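Acyl-CoA dehydrogenase domain protein Tcur3483 (Thermomonospora curvata, PDB 6WY9) binds FAD, here in its dihydro form, and probably oxidises CH-CH groups of acyl-CoA-like substrates, as in the acyl-CoA dehydrogenase family. Local coordinates at residues 142-150 with 172-180; 183-191 with 203-211. All coordinates share one frame; numbering follows the deposited sequence.

Contact 1 of 2, residues 142-150 with 172-180; sequences FAIGYTEPG and DGSKIFTSG. With FDA (dihydroflavine-adenine dinucleotide), chain C.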
loop_
_atom_site.group_PDB
_atom_site.type_symbol
_atom_site.label_atom_id
_atom_site.label_comp_id
_atom_site.label_asym_id
_atom_site.label_seq_id
_atom_site.Cartn_x
_atom_site.Cartn_y
_atom_site.Cartn_z
ATOM N N PHE A 142 20.102 -3.913 33.510
ATOM C CA PHE A 142 19.650 -5.248 33.156
ATOM C C PHE A 142 19.674 -5.420 31.653
ATOM O O PHE A 142 19.494 -4.459 30.907
ATOM C CB PHE A 142 18.216 -5.521 33.625
ATOM C CG PHE A 142 18.113 -6.075 35.041
ATOM C CD1 PHE A 142 18.224 -5.236 36.129
ATOM C CD2 PHE A 142 17.878 -7.439 35.271
ATOM C CE1 PHE A 142 18.126 -5.740 37.440
ATOM C CE2 PHE A 142 17.771 -7.945 36.568
ATOM C CZ PHE A 142 17.897 -7.079 37.654
ATOM N N ALA A 143 19.840 -6.662 31.210
ATOM C CA ALA A 143 19.639 -7.005 29.812
ATOM C C ALA A 143 18.614 -8.140 29.738
ATOM O O ALA A 143 18.477 -8.931 30.675
ATOM C CB ALA A 143 20.993 -7.367 29.141
ATOM N N ILE A 144 17.852 -8.193 28.637
ATOM C CA ILE A 144 16.760 -9.161 28.497
ATOM C C ILE A 144 17.279 -10.411 27.795
ATOM O O ILE A 144 17.708 -10.351 26.633
ATOM C CB ILE A 144 15.568 -8.588 27.707
ATOM C CG1 ILE A 144 14.961 -7.346 28.366
ATOM C CG2 ILE A 144 14.482 -9.684 27.617
ATOM C CD1 ILE A 144 14.441 -7.607 29.779
ATOM N N GLY A 145 17.150 -11.553 28.455
ATOM C CA GLY A 145 17.583 -12.809 27.874
ATOM C C GLY A 145 16.433 -13.721 27.480
ATOM O O GLY A 145 16.151 -14.690 28.191
ATOM N N TYR A 146 15.747 -13.423 26.366
ATOM C CA TYR A 146 14.662 -14.288 25.891
ATOM C C TYR A 146 15.086 -15.158 24.710
ATOM O O TYR A 146 15.094 -16.400 24.793
ATOM C CB TYR A 146 13.456 -13.438 25.484
ATOM C CG TYR A 146 12.746 -12.748 26.622
ATOM C CD1 TYR A 146 12.943 -13.135 27.942
ATOM C CD2 TYR A 146 11.873 -11.704 26.360
ATOM C CE1 TYR A 146 12.284 -12.485 28.965
ATOM C CE2 TYR A 146 11.223 -11.077 27.357
ATOM C CZ TYR A 146 11.430 -11.449 28.655
ATOM O OH TYR A 146 10.735 -10.770 29.628
ATOM N N THR A 147 15.489 -14.495 23.624
ATOM C CA THR A 147 15.604 -15.083 22.302
ATOM C C THR A 147 16.750 -16.069 22.238
ATOM O O THR A 147 17.834 -15.822 22.773
ATOM C CB THR A 147 15.811 -13.950 21.280
ATOM O OG1 THR A 147 14.723 -13.028 21.396
ATOM C CG2 THR A 147 15.895 -14.483 19.823
ATOM N N GLU A 148 16.512 -17.197 21.576
ATOM C CA GLU A 148 17.519 -18.206 21.299
ATOM C C GLU A 148 17.593 -18.434 19.795
ATOM O O GLU A 148 16.629 -18.159 19.074
ATOM C CB GLU A 148 17.180 -19.537 21.991
ATOM C CG GLU A 148 16.887 -19.329 23.469
ATOM C CD GLU A 148 16.619 -20.628 24.247
ATOM O OE1 GLU A 148 16.265 -21.680 23.621
ATOM O OE2 GLU A 148 16.758 -20.578 25.509
ATOM N N PRO A 149 18.694 -18.981 19.299
ATOM C CA PRO A 149 18.702 -19.417 17.891
ATOM C C PRO A 149 17.487 -20.264 17.510
ATOM O O PRO A 149 16.964 -20.079 16.407
ATOM C CB PRO A 149 20.021 -20.218 17.775
ATOM C CG PRO A 149 20.915 -19.598 18.837
ATOM C CD PRO A 149 19.981 -19.228 19.991
ATOM N N GLY A 150 17.046 -21.219 18.356
ATOM C CA GLY A 150 15.890 -22.047 18.064
ATOM C C GLY A 150 14.549 -21.524 18.560
ATOM O O GLY A 150 13.515 -22.194 18.433
ATOM N N ASP A 172 22.150 -23.901 31.856
ATOM C CA ASP A 172 22.889 -24.288 30.667
ATOM C C ASP A 172 22.087 -23.898 29.447
ATOM O O ASP A 172 20.952 -24.349 29.278
ATOM C CB ASP A 172 23.166 -25.793 30.646
ATOM C CG ASP A 172 24.150 -26.211 31.706
ATOM O OD1 ASP A 172 25.342 -25.850 31.578
ATOM O OD2 ASP A 172 23.721 -26.882 32.674
ATOM N N GLY A 173 22.683 -23.085 28.589
ATOM C CA GLY A 173 22.069 -22.752 27.314
ATOM C C GLY A 173 22.762 -21.534 26.741
ATOM O O GLY A 173 23.896 -21.219 27.107
ATOM N N SER A 174 22.041 -20.845 25.871
ATOM C CA SER A 174 22.551 -19.626 25.255
ATOM C C SER A 174 21.369 -18.787 24.794
ATOM O O SER A 174 20.260 -19.297 24.626
ATOM C CB SER A 174 23.445 -19.952 24.066
ATOM O OG SER A 174 22.595 -20.330 23.007
ATOM N N LYS A 175 21.626 -17.491 24.572
ATOM C CA LYS A 175 20.640 -16.567 24.031
ATOM C C LYS A 175 21.296 -15.754 22.916
ATOM O O LYS A 175 22.518 -15.694 22.801
ATOM C CB LYS A 175 20.071 -15.622 25.110
ATOM C CG LYS A 175 19.393 -16.345 26.300
ATOM C CD LYS A 175 17.994 -16.880 25.931
ATOM C CE LYS A 175 17.413 -17.743 27.079
ATOM N NZ LYS A 175 15.960 -18.114 26.843
ATOM N N ILE A 176 20.484 -15.109 22.102
ATOM C CA ILE A 176 21.018 -14.400 20.948
ATOM C C ILE A 176 20.326 -13.050 20.856
ATOM O O ILE A 176 19.155 -12.897 21.221
ATOM C CB ILE A 176 20.863 -15.247 19.642
ATOM C CG1 ILE A 176 21.474 -14.514 18.431
ATOM C CG2 ILE A 176 19.395 -15.549 19.388
ATOM C CD1 ILE A 176 22.004 -15.432 17.308
ATOM N N PHE A 177 21.065 -12.045 20.388
ATOM C CA PHE A 177 20.565 -10.670 20.329
ATOM C C PHE A 177 20.247 -10.113 21.729
ATOM O O PHE A 177 19.305 -9.328 21.917
ATOM C CB PHE A 177 19.334 -10.514 19.403
ATOM C CG PHE A 177 19.487 -11.168 18.066
ATOM C CD1 PHE A 177 20.454 -10.738 17.171
ATOM C CD2 PHE A 177 18.670 -12.240 17.705
ATOM C CE1 PHE A 177 20.628 -11.392 15.929
ATOM C CE2 PHE A 177 18.818 -12.886 16.452
ATOM C CZ PHE A 177 19.806 -12.452 15.568
ATOM N N THR A 178 21.070 -10.463 22.707
ATOM C CA THR A 178 20.921 -9.958 24.074
ATOM C C THR A 178 21.488 -8.548 24.130
ATOM O O THR A 178 22.637 -8.355 24.526
ATOM C CB THR A 178 21.663 -10.855 25.065
ATOM O OG1 THR A 178 21.407 -12.244 24.780
ATOM C CG2 THR A 178 21.226 -10.539 26.480
ATOM N N SER A 179 20.663 -7.545 23.802
ATOM C CA SER A 179 21.142 -6.163 23.792
ATOM C C SER A 179 21.591 -5.740 25.172
ATOM O O SER A 179 20.874 -5.945 26.159
ATOM C CB SER A 179 20.070 -5.163 23.333
ATOM O OG SER A 179 19.408 -5.625 22.198
ATOM N N GLY A 180 22.731 -5.054 25.205
ATOM C CA GLY A 180 23.328 -4.542 26.414
ATOM C C GLY A 180 24.018 -5.584 27.283
ATOM O O GLY A 180 24.504 -5.230 28.361
HETATM P PA FDA C . 12.048 -15.675 13.462
HETATM O O1A FDA C . 12.923 -16.558 12.632
HETATM O O2A FDA C . 11.234 -16.282 14.618
HETATM O O5B FDA C . 10.842 -15.048 12.452
HETATM C C5B FDA C . 11.479 -14.388 11.391
HETATM C C4B FDA C . 10.366 -13.746 10.541
HETATM O O4B FDA C . 9.398 -14.859 10.236
HETATM C C3B FDA C . 9.489 -12.772 11.331
HETATM O O3B FDA C . 9.965 -11.478 11.285
HETATM C C2B FDA C . 8.194 -12.827 10.540
HETATM O O2B FDA C . 8.272 -12.169 9.218
HETATM C C1B FDA C . 8.029 -14.344 10.218
HETATM N N9A FDA C . 7.172 -15.077 11.149
HETATM C C8A FDA C . 7.517 -15.692 12.368
HETATM N N7A FDA C . 6.492 -16.330 12.921
HETATM C C5A FDA C . 5.440 -16.131 12.053
HETATM C C6A FDA C . 4.099 -16.541 12.120
HETATM N N6A FDA C . 3.634 -17.274 13.149
HETATM N N1A FDA C . 3.235 -16.211 11.136
HETATM C C2A FDA C . 3.776 -15.463 10.130
HETATM N N3A FDA C . 5.030 -14.988 9.931
HETATM C C4A FDA C . 5.847 -15.362 10.929
HETATM N N1 FDA C . 15.832 -10.550 22.106
HETATM C C2 FDA C . 16.096 -10.734 23.480
HETATM O O2 FDA C . 15.818 -11.821 24.033
HETATM N N3 FDA C . 16.662 -9.653 24.146
HETATM C C4 FDA C . 16.991 -8.418 23.541
HETATM O O4 FDA C . 17.511 -7.534 24.210
HETATM C C4X FDA C . 16.692 -8.319 22.137
HETATM N N5 FDA C . 16.989 -7.134 21.463
HETATM C C5X FDA C . 17.171 -7.191 20.107
HETATM C C6 FDA C . 17.842 -6.225 19.452
HETATM C C7 FDA C . 18.028 -6.338 18.052
HETATM C C7M FDA C . 18.746 -5.302 17.401
HETATM C C8 FDA C . 17.532 -7.368 17.344
HETATM C C8M FDA C . 17.716 -7.483 15.883
HETATM C C9 FDA C . 16.814 -8.348 18.008
HETATM C C9A FDA C . 16.650 -8.260 19.386
HETATM N N10 FDA C . 15.921 -9.242 20.080
HETATM C C10 FDA C . 16.154 -9.350 21.454
HETATM C "C1'" FDA C . 15.459 -10.449 19.337
HETATM C "C2'" FDA C . 13.990 -10.306 18.849
HETATM O "O2'" FDA C . 13.134 -10.402 19.884
HETATM C "C3'" FDA C . 13.829 -11.489 17.791
HETATM O "O3'" FDA C . 14.581 -11.226 16.624
HETATM C "C4'" FDA C . 12.361 -11.727 17.471
HETATM O "O4'" FDA C . 11.776 -12.271 18.604
HETATM C "C5'" FDA C . 12.274 -12.618 16.203
HETATM O "O5'" FDA C . 12.863 -13.848 16.508
HETATM P P FDA C . 13.791 -14.328 15.246
HETATM O O1P FDA C . 14.738 -13.248 15.045
HETATM O O2P FDA C . 14.282 -15.730 15.574
HETATM O O3P FDA C . 12.855 -14.374 13.876
HETATM O O HOH W 1 18.210 -6.511 26.454
#
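Lys175 and Glu148 form a buried salt bridge, with Lys175 NZ 2.9 Å from Glu148 OE2. The amine meets the carboxylate on its anti side, 32° out of its plane. Lys175 NZ also donates to Tyr146 O at 2.8 Å. The lysine chain bends at CG (chi2 -76°) and then runs extended alongside the backbone of 145-147, where its CD and CE pass the carbonyls and NZ reaches both acceptors. Ala190 O is a third acceptor for this amine, and Thr160 OG1 a second partner of Glu148 OE2. With the amine gone, as in an alanine here, the buried Glu148 carboxylate would probably lose its counter-charge and the Tyr146 carbonyl this donor.

One backbone bond joins the segments, from Ile176 N to Thr147 O at 2.8 Å. Together they form the middle-domain part of the flavin site; Thr153, Glu388 and another chain also bind the cofactor. The pyrimidine end of the dihydroflavin is held mainly from 142-150. Its N3 donates to Ile144 O, and its O2 accepts from Tyr146 N and, at 2.7 Å, from Thr147 N. Flavin N1 donates to Thr147 OG1 at 2.8 Å. From 172-180, Ser179 N donates to O4. A water bridges O4, Ile144 N and Ser179 O.

Apolar contacts are few. Ile176 CG2 touches Pro149 CD at 3.8 Å. Thr147 CG2 lies at the edge of the Phe177 ring.

Contact 2 of 2, residues 183-191 with 203-211; sequences TADYIWLAC and ISIIIVPTD
The antiparallel beta hairpin of strands 186-192 and 203-209 forms the middle of a mixed sheet in the acyl-CoA dehydrogenase middle domain. Three hydrogen-bonded pairs hold it: Ile187 with Val208, Leu189 with Ile206 and Cys191 with Ser204. Each pair makes two N-H to O bonds; Ile206 N to Leu189 O is 2.7 Å.

Past the strands, Thr210 closes the open end of the hairpin. Its backbone N donates to Asp185 O. Its OG1 donates to Ala184 O at 2.7 Å, tilted from the carbonyl plane. With chi1 at 53°, OG1 sits between the backbone N and the carbonyl carbon, and CG2 is left to meet Ile187 CD1.

One face of the hairpin carries Tyr186, Trp188, Ala190, Ile205, Ile207 and Pro209. Ile205 CG2 sits over the six-membered ring of Trp188, 3.6 Å from its centroid and 10° off the normal, a CH-pi contact. CG of Trp188 is anti to the backbone N (chi1 171°), which lays the indole across Ile205. Ile205 CD1 reaches Ala190 CB at 4.0 Å. The indole NE1 is hydrogen-bonded to OH of Tyr146, a residue of the flavin site. Further along, Ile207 CG2 packs on Tyr186 CB at 3.6 Å, and Pro209 CB lies 3.8 Å from Tyr186 CE1.

On the other face Leu189 CD2 meets Val208 CG2 at 3.8 Å, and Cys191 SG lies near Ile206 CD1. Ile171 of strand 168-176 packs against this face, while helix 250-260 lies on the Trp188 and Ile205 face. A beta hairpin with both faces largely buried fits the compact beta domain of this flavoprotein family.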
loop_
_atom_site.group_PDB
_atom_site.type_symbol
_atom_site.label_atom_id
_atom_site.label_comp_id
_atom_site.label_asym_id
_atom_site.label_seq_id
_atom_site.Cartn_x
_atom_site.Cartn_y
_atom_site.Cartn_z
ATOM N N THR A 183 27.281 -4.567 28.721
ATOM C CA THR A 183 27.339 -3.440 29.652
ATOM C C THR A 183 26.434 -3.610 30.855
ATOM O O THR A 183 26.470 -2.764 31.746
ATOM C CB THR A 183 26.965 -2.109 28.950
ATOM O OG1 THR A 183 25.605 -2.144 28.490
ATOM C CG2 THR A 183 27.870 -1.851 27.764
ATOM N N ALA A 184 25.621 -4.658 30.902
ATOM C CA ALA A 184 24.689 -4.894 31.993
ATOM C C ALA A 184 25.379 -5.589 33.172
ATOM O O ALA A 184 26.431 -6.219 33.029
ATOM C CB ALA A 184 23.506 -5.743 31.516
ATOM N N ASP A 185 24.756 -5.460 34.346
ATOM C CA ASP A 185 25.149 -6.187 35.546
ATOM C C ASP A 185 24.360 -7.469 35.759
ATOM O O ASP A 185 24.828 -8.346 36.499
ATOM C CB ASP A 185 24.962 -5.313 36.786
ATOM C CG ASP A 185 25.614 -3.965 36.645
ATOM O OD1 ASP A 185 26.853 -3.904 36.529
ATOM O OD2 ASP A 185 24.876 -2.967 36.629
ATOM N N TYR A 186 23.163 -7.580 35.172
ATOM C CA TYR A 186 22.318 -8.758 35.349
ATOM C C TYR A 186 21.534 -9.048 34.077
ATOM O O TYR A 186 21.131 -8.128 33.358
ATOM C CB TYR A 186 21.319 -8.582 36.482
ATOM C CG TYR A 186 21.960 -8.358 37.829
ATOM C CD1 TYR A 186 22.476 -9.429 38.563
ATOM C CD2 TYR A 186 22.035 -7.088 38.367
ATOM C CE1 TYR A 186 23.057 -9.220 39.796
ATOM C CE2 TYR A 186 22.606 -6.869 39.597
ATOM C CZ TYR A 186 23.112 -7.936 40.306
ATOM O OH TYR A 186 23.677 -7.701 41.529
ATOM N N ILE A 187 21.307 -10.341 33.824
ATOM C CA ILE A 187 20.441 -10.808 32.752
ATOM C C ILE A 187 19.097 -11.199 33.351
ATOM O O ILE A 187 19.031 -11.936 34.349
ATOM C CB ILE A 187 21.063 -11.996 31.989
ATOM C CG1 ILE A 187 22.540 -11.728 31.678
ATOM C CG2 ILE A 187 20.307 -12.249 30.693
ATOM C CD1 ILE A 187 22.800 -10.576 30.664
ATOM N N TRP A 188 18.024 -10.701 32.742
ATOM C CA TRP A 188 16.669 -11.156 33.041
ATOM C C TRP A 188 16.432 -12.360 32.138
ATOM O O TRP A 188 16.119 -12.205 30.961
ATOM C CB TRP A 188 15.704 -10.018 32.776
ATOM C CG TRP A 188 14.263 -10.262 32.810
ATOM C CD1 TRP A 188 13.474 -10.637 31.766
ATOM C CD2 TRP A 188 13.382 -10.008 33.919
ATOM N NE1 TRP A 188 12.147 -10.653 32.160
ATOM C CE2 TRP A 188 12.069 -10.283 33.480
ATOM C CE3 TRP A 188 13.584 -9.593 35.240
ATOM C CZ2 TRP A 188 10.961 -10.171 34.319
ATOM C CZ3 TRP A 188 12.483 -9.473 36.071
ATOM C CH2 TRP A 188 11.189 -9.764 35.608
ATOM N N LEU A 189 16.620 -13.572 32.678
ATOM C CA LEU A 189 16.824 -14.758 31.847
ATOM C C LEU A 189 15.620 -15.695 31.901
ATOM O O LEU A 189 15.253 -16.189 32.978
ATOM C CB LEU A 189 18.091 -15.503 32.257
ATOM C CG LEU A 189 18.491 -16.652 31.331
ATOM C CD1 LEU A 189 18.994 -16.110 29.985
ATOM C CD2 LEU A 189 19.548 -17.511 32.018
ATOM N N ALA A 190 15.041 -15.972 30.719
ATOM C CA ALA A 190 13.946 -16.922 30.572
ATOM C C ALA A 190 14.523 -18.319 30.370
ATOM O O ALA A 190 15.257 -18.544 29.407
ATOM C CB ALA A 190 13.051 -16.528 29.401
ATOM N N CYS A 191 14.205 -19.248 31.292
ATOM C CA CYS A 191 14.755 -20.601 31.309
ATOM C C CYS A 191 13.640 -21.637 31.389
ATOM O O CYS A 191 12.588 -21.401 31.993
ATOM C CB CYS A 191 15.687 -20.862 32.527
ATOM S SG CYS A 191 17.034 -19.710 32.840
ATOM N N ILE A 203 8.461 -22.554 32.167
ATOM C CA ILE A 203 9.436 -21.473 32.047
ATOM C C ILE A 203 9.506 -20.704 33.355
ATOM O O ILE A 203 8.479 -20.474 34.003
ATOM C CB ILE A 203 9.046 -20.548 30.885
ATOM C CG1 ILE A 203 9.131 -21.319 29.574
ATOM C CG2 ILE A 203 9.947 -19.287 30.828
ATOM C CD1 ILE A 203 8.420 -20.610 28.439
ATOM N N SER A 204 10.710 -20.300 33.737
ATOM C CA SER A 204 10.881 -19.342 34.820
ATOM C C SER A 204 11.808 -18.213 34.381
ATOM O O SER A 204 12.640 -18.373 33.480
ATOM C CB SER A 204 11.425 -20.025 36.080
ATOM O OG SER A 204 10.644 -21.162 36.410
ATOM N N ILE A 205 11.618 -17.053 34.998
ATOM C CA ILE A 205 12.543 -15.930 34.893
ATOM C C ILE A 205 13.559 -16.036 36.027
ATOM O O ILE A 205 13.181 -16.169 37.201
ATOM C CB ILE A 205 11.765 -14.601 34.945
ATOM C CG1 ILE A 205 10.911 -14.449 33.678
ATOM C CG2 ILE A 205 12.694 -13.394 35.188
ATOM C CD1 ILE A 205 11.705 -14.302 32.375
ATOM N N ILE A 206 14.851 -16.011 35.688
ATOM C CA ILE A 206 15.921 -16.043 36.687
ATOM C C ILE A 206 16.909 -14.900 36.440
ATOM O O ILE A 206 17.322 -14.659 35.295
ATOM C CB ILE A 206 16.676 -17.389 36.691
ATOM C CG1 ILE A 206 15.690 -18.557 36.694
ATOM C CG2 ILE A 206 17.596 -17.449 37.908
ATOM C CD1 ILE A 206 16.347 -19.977 36.852
ATOM N N ILE A 207 17.311 -14.211 37.513
ATOM C CA ILE A 207 18.284 -13.124 37.389
ATOM C C ILE A 207 19.685 -13.705 37.521
ATOM O O ILE A 207 20.021 -14.331 38.536
ATOM C CB ILE A 207 18.042 -12.007 38.419
ATOM C CG1 ILE A 207 16.614 -11.456 38.295
ATOM C CG2 ILE A 207 19.097 -10.857 38.260
ATOM C CD1 ILE A 207 16.295 -10.365 39.329
ATOM N N VAL A 208 20.504 -13.495 36.502
ATOM C CA VAL A 208 21.853 -14.035 36.441
ATOM C C VAL A 208 22.836 -12.872 36.455
ATOM O O VAL A 208 22.786 -12.012 35.569
ATOM C CB VAL A 208 22.067 -14.897 35.189
ATOM C CG1 VAL A 208 23.503 -15.435 35.179
ATOM C CG2 VAL A 208 21.027 -16.016 35.131
ATOM N N PRO A 209 23.764 -12.812 37.410
ATOM C CA PRO A 209 24.789 -11.760 37.374
ATOM C C PRO A 209 25.741 -11.972 36.201
ATOM O O PRO A 209 26.104 -13.105 35.867
ATOM C CB PRO A 209 25.501 -11.920 38.722
ATOM C CG PRO A 209 25.350 -13.369 39.026
ATOM C CD PRO A 209 23.990 -13.770 38.506
ATOM N N THR A 210 26.133 -10.865 35.558
ATOM C CA THR A 210 26.989 -10.961 34.385
ATOM C C THR A 210 28.434 -11.245 34.751
ATOM O O THR A 210 29.242 -11.488 33.850
ATOM C CB THR A 210 26.902 -9.681 33.518
ATOM O OG1 THR A 210 27.143 -8.491 34.301
ATOM C CG2 THR A 210 25.541 -9.598 32.868
ATOM N N ASP A 211 28.777 -11.230 36.031
ATOM C CA ASP A 211 30.087 -11.696 36.471
ATOM C C ASP A 211 30.068 -13.156 36.907
ATOM O O ASP A 211 31.108 -13.682 37.312
ATOM C CB ASP A 211 30.602 -10.827 37.619
ATOM C CG ASP A 211 29.670 -10.837 38.807
ATOM O OD1 ASP A 211 28.660 -11.576 38.775
ATOM O OD2 ASP A 211 29.938 -10.102 39.772
#

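How the contacts relate
Both contacts are largely buried and lie in the middle domain, with centres 9 Å apart. Only contact 1 has an exposed residue among those that touch, Pro149. They share one sheet: strand 142-145 of contact 1 runs parallel to strand 186-192 of contact 2, and Ala143 O probably accepts a hydrogen bond from Trp188 N. The lysine of contact 1 also ties the two together, and the Phe142 ring packs on Tyr186 and Ile207. Their chemistry differs. Contact 1 joins two sheets at the flavin through a charged pair, one backbone bond and several polar groups. Contact 2 joins neighbouring strands of one sheet by regular backbone pairing, with mostly aliphatic and aromatic side chains and no cofactor contact.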